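Local structure of surface presentation of antigens protein SpaO (Shigella flexneri, 4TT9) at residues 48-56 and 63-71. The protein is required for invasion and for secretion of the Ipa proteins, and is seen here as its C-terminal SpoA domain, related to the flagellar C-ring protein FliN. Numbering follows the deposited sequence.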
# COMPACT_ATOMS: atom_id res chain seq x y z
N ASP B 48 1.72 14.85 2.38
CA ASP B 48 0.87 14.72 3.57
C ASP B 48 -0.50 14.11 3.25
O ASP B 48 -1.30 13.82 4.15
CB ASP B 48 0.71 16.08 4.24
CG ASP B 48 0.84 17.23 3.26
OD1 ASP B 48 0.56 17.02 2.05
OD2 ASP B 48 1.21 18.34 3.68
N ASP B 49 -0.77 13.92 1.96
CA ASP B 49 -2.00 13.28 1.53
C ASP B 49 -1.77 11.81 1.34
O ASP B 49 -2.50 11.15 0.61
CB ASP B 49 -2.47 13.89 0.21
CG ASP B 49 -2.64 15.37 0.29
OD1 ASP B 49 -1.79 16.01 0.94
OD2 ASP B 49 -3.62 15.89 -0.27
N ILE B 50 -0.74 11.28 1.98
CA ILE B 50 -0.35 9.91 1.69
C ILE B 50 -1.15 8.91 2.51
O ILE B 50 -1.26 7.75 2.13
CB ILE B 50 1.17 9.69 1.88
CG1 ILE B 50 1.68 8.63 0.91
CG2 ILE B 50 1.52 9.35 3.33
CD1 ILE B 50 1.75 9.13 -0.51
N VAL B 51 -1.70 9.36 3.63
CA VAL B 51 -2.45 8.47 4.50
C VAL B 51 -3.94 8.57 4.17
O VAL B 51 -4.75 7.73 4.58
CB VAL B 51 -2.17 8.77 5.98
CG1 VAL B 51 -0.82 8.22 6.38
CG2 VAL B 51 -2.21 10.28 6.24
N LYS B 52 -4.29 9.60 3.41
CA LYS B 52 -5.67 9.90 3.08
C LYS B 52 -6.03 9.52 1.65
O LYS B 52 -7.16 9.72 1.21
CB LYS B 52 -5.93 11.39 3.28
CG LYS B 52 -5.74 11.86 4.71
CD LYS B 52 -6.72 11.18 5.65
CE LYS B 52 -6.53 11.66 7.08
NZ LYS B 52 -7.19 10.74 8.04
N HIS B 53 -5.06 8.96 0.92
CA HIS B 53 -5.28 8.56 -0.47
C HIS B 53 -4.69 7.19 -0.77
O HIS B 53 -3.95 7.04 -1.73
CB HIS B 53 -4.68 9.58 -1.44
CG HIS B 53 -5.40 10.90 -1.45
ND1 HIS B 53 -5.23 11.84 -0.45
CD2 HIS B 53 -6.27 11.44 -2.33
CE1 HIS B 53 -5.97 12.90 -0.72
NE2 HIS B 53 -6.61 12.68 -1.86
N VAL B 54 -5.02 6.20 0.05
CA VAL B 54 -4.65 4.82 -0.25
C VAL B 54 -5.52 4.31 -1.38
O VAL B 54 -6.74 4.53 -1.38
CB VAL B 54 -4.90 3.92 0.95
CG1 VAL B 54 -4.17 2.60 0.78
CG2 VAL B 54 -4.45 4.61 2.21
N ASN B 55 -4.89 3.65 -2.34
CA ASN B 55 -5.60 3.04 -3.46
C ASN B 55 -5.87 1.59 -3.17
O ASN B 55 -4.97 0.85 -2.79
CB ASN B 55 -4.77 3.13 -4.74
CG ASN B 55 -4.68 4.53 -5.26
OD1 ASN B 55 -5.44 5.39 -4.85
ND2 ASN B 55 -3.75 4.76 -6.16
N ILE B 56 -7.12 1.16 -3.34
CA ILE B 56 -7.44 -0.22 -3.05
C ILE B 56 -7.57 -0.97 -4.37
O ILE B 56 -8.34 -0.57 -5.24
CB ILE B 56 -8.71 -0.34 -2.21
CG1 ILE B 56 -8.67 0.70 -1.08
CG2 ILE B 56 -8.86 -1.76 -1.66
CD1 ILE B 56 -9.89 0.73 -0.20
N VAL B 63 -10.25 -0.56 -7.48
CA VAL B 63 -11.65 -0.66 -7.12
C VAL B 63 -12.09 0.43 -6.16
O VAL B 63 -13.25 0.50 -5.80
CB VAL B 63 -11.95 -2.02 -6.49
CG1 VAL B 63 -11.82 -3.11 -7.52
CG2 VAL B 63 -10.99 -2.27 -5.36
N GLY B 64 -11.15 1.28 -5.74
CA GLY B 64 -11.51 2.35 -4.82
C GLY B 64 -10.32 2.99 -4.13
O GLY B 64 -9.18 2.71 -4.47
N HIS B 65 -10.61 3.85 -3.16
CA HIS B 65 -9.59 4.60 -2.44
C HIS B 65 -9.98 4.72 -0.98
O HIS B 65 -11.15 4.87 -0.66
CB HIS B 65 -9.45 6.00 -3.04
CG HIS B 65 -9.25 6.01 -4.52
ND1 HIS B 65 -8.00 6.11 -5.10
CD2 HIS B 65 -10.13 5.93 -5.55
CE1 HIS B 65 -8.12 6.09 -6.42
NE2 HIS B 65 -9.40 5.98 -6.71
N GLY B 66 -9.01 4.64 -0.09
CA GLY B 66 -9.32 4.71 1.32
C GLY B 66 -8.36 5.54 2.16
O GLY B 66 -7.33 6.01 1.68
N GLU B 67 -8.69 5.69 3.43
CA GLU B 67 -7.88 6.48 4.34
C GLU B 67 -7.37 5.58 5.45
O GLU B 67 -8.14 4.83 6.04
CB GLU B 67 -8.71 7.62 4.92
CG GLU B 67 -9.64 8.28 3.90
CD GLU B 67 -10.83 8.96 4.54
OE1 GLU B 67 -10.68 9.46 5.68
OE2 GLU B 67 -11.91 9.01 3.90
N LEU B 68 -6.08 5.66 5.74
CA LEU B 68 -5.52 4.86 6.83
C LEU B 68 -5.80 5.57 8.13
O LEU B 68 -5.54 6.76 8.26
CB LEU B 68 -4.02 4.67 6.64
CG LEU B 68 -3.18 4.11 7.79
CD1 LEU B 68 -3.57 2.69 8.08
CD2 LEU B 68 -1.72 4.19 7.45
N VAL B 69 -6.37 4.84 9.08
CA VAL B 69 -6.63 5.39 10.40
C VAL B 69 -6.10 4.47 11.49
O VAL B 69 -6.04 3.25 11.32
CB VAL B 69 -8.14 5.64 10.61
CG1 VAL B 69 -8.63 6.72 9.66
CG2 VAL B 69 -8.92 4.36 10.41
N SER B 70 -5.70 5.05 12.62
CA SER B 70 -5.37 4.25 13.78
C SER B 70 -6.68 3.86 14.41
O SER B 70 -7.64 4.63 14.39
CB SER B 70 -4.59 5.05 14.80
OG SER B 70 -3.81 6.05 14.19
N ILE B 71 -6.76 2.66 14.95
CA ILE B 71 -7.94 2.31 15.72
C ILE B 71 -7.47 1.69 17.02
O ILE B 71 -6.28 1.75 17.36
CB ILE B 71 -8.87 1.37 14.95
CG1 ILE B 71 -8.21 0.02 14.73
CG2 ILE B 71 -9.24 1.96 13.61
CD1 ILE B 71 -9.04 -0.94 13.92
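The imidazole of H65 meets N55 at its edge: ND1 of H65 donates to OD1 of N55 over 2.7 Å, with OD1 20° out of the ring plane. Amide and ring planes stand 80° apart, and ND1 approaches from above the amide plane; the bond is bent as well, 132° at the hydrogen. Both side chains leave the same face of the sheet from a non-hydrogen-bonded pair, and each CG lies anti to its own carbonyl carbon, consistent with the two groups lying side by side and pointing the same way. V54–G66 and I56–G64 are the hydrogen-bonded pairs flanking it in the antiparallel hairpin of strands 54-58 and 61-70, part of the SpoA domain's sheet. A classic beta bulge interrupts the ladder where V63 and G64 both face I56: V63 N reaches I56 O at 2.9 Å, whereas G64 N makes a weak bond to that oxygen at 3.4 Å. On the other face, I56 CD1 lies over the side-chain-free backbone of G66, 4.0 Å from its N. In the loop leading into strand 54-58, V51 O accepts from L68 N at 2.7 Å, and L68 packs on L68 of the second subunit.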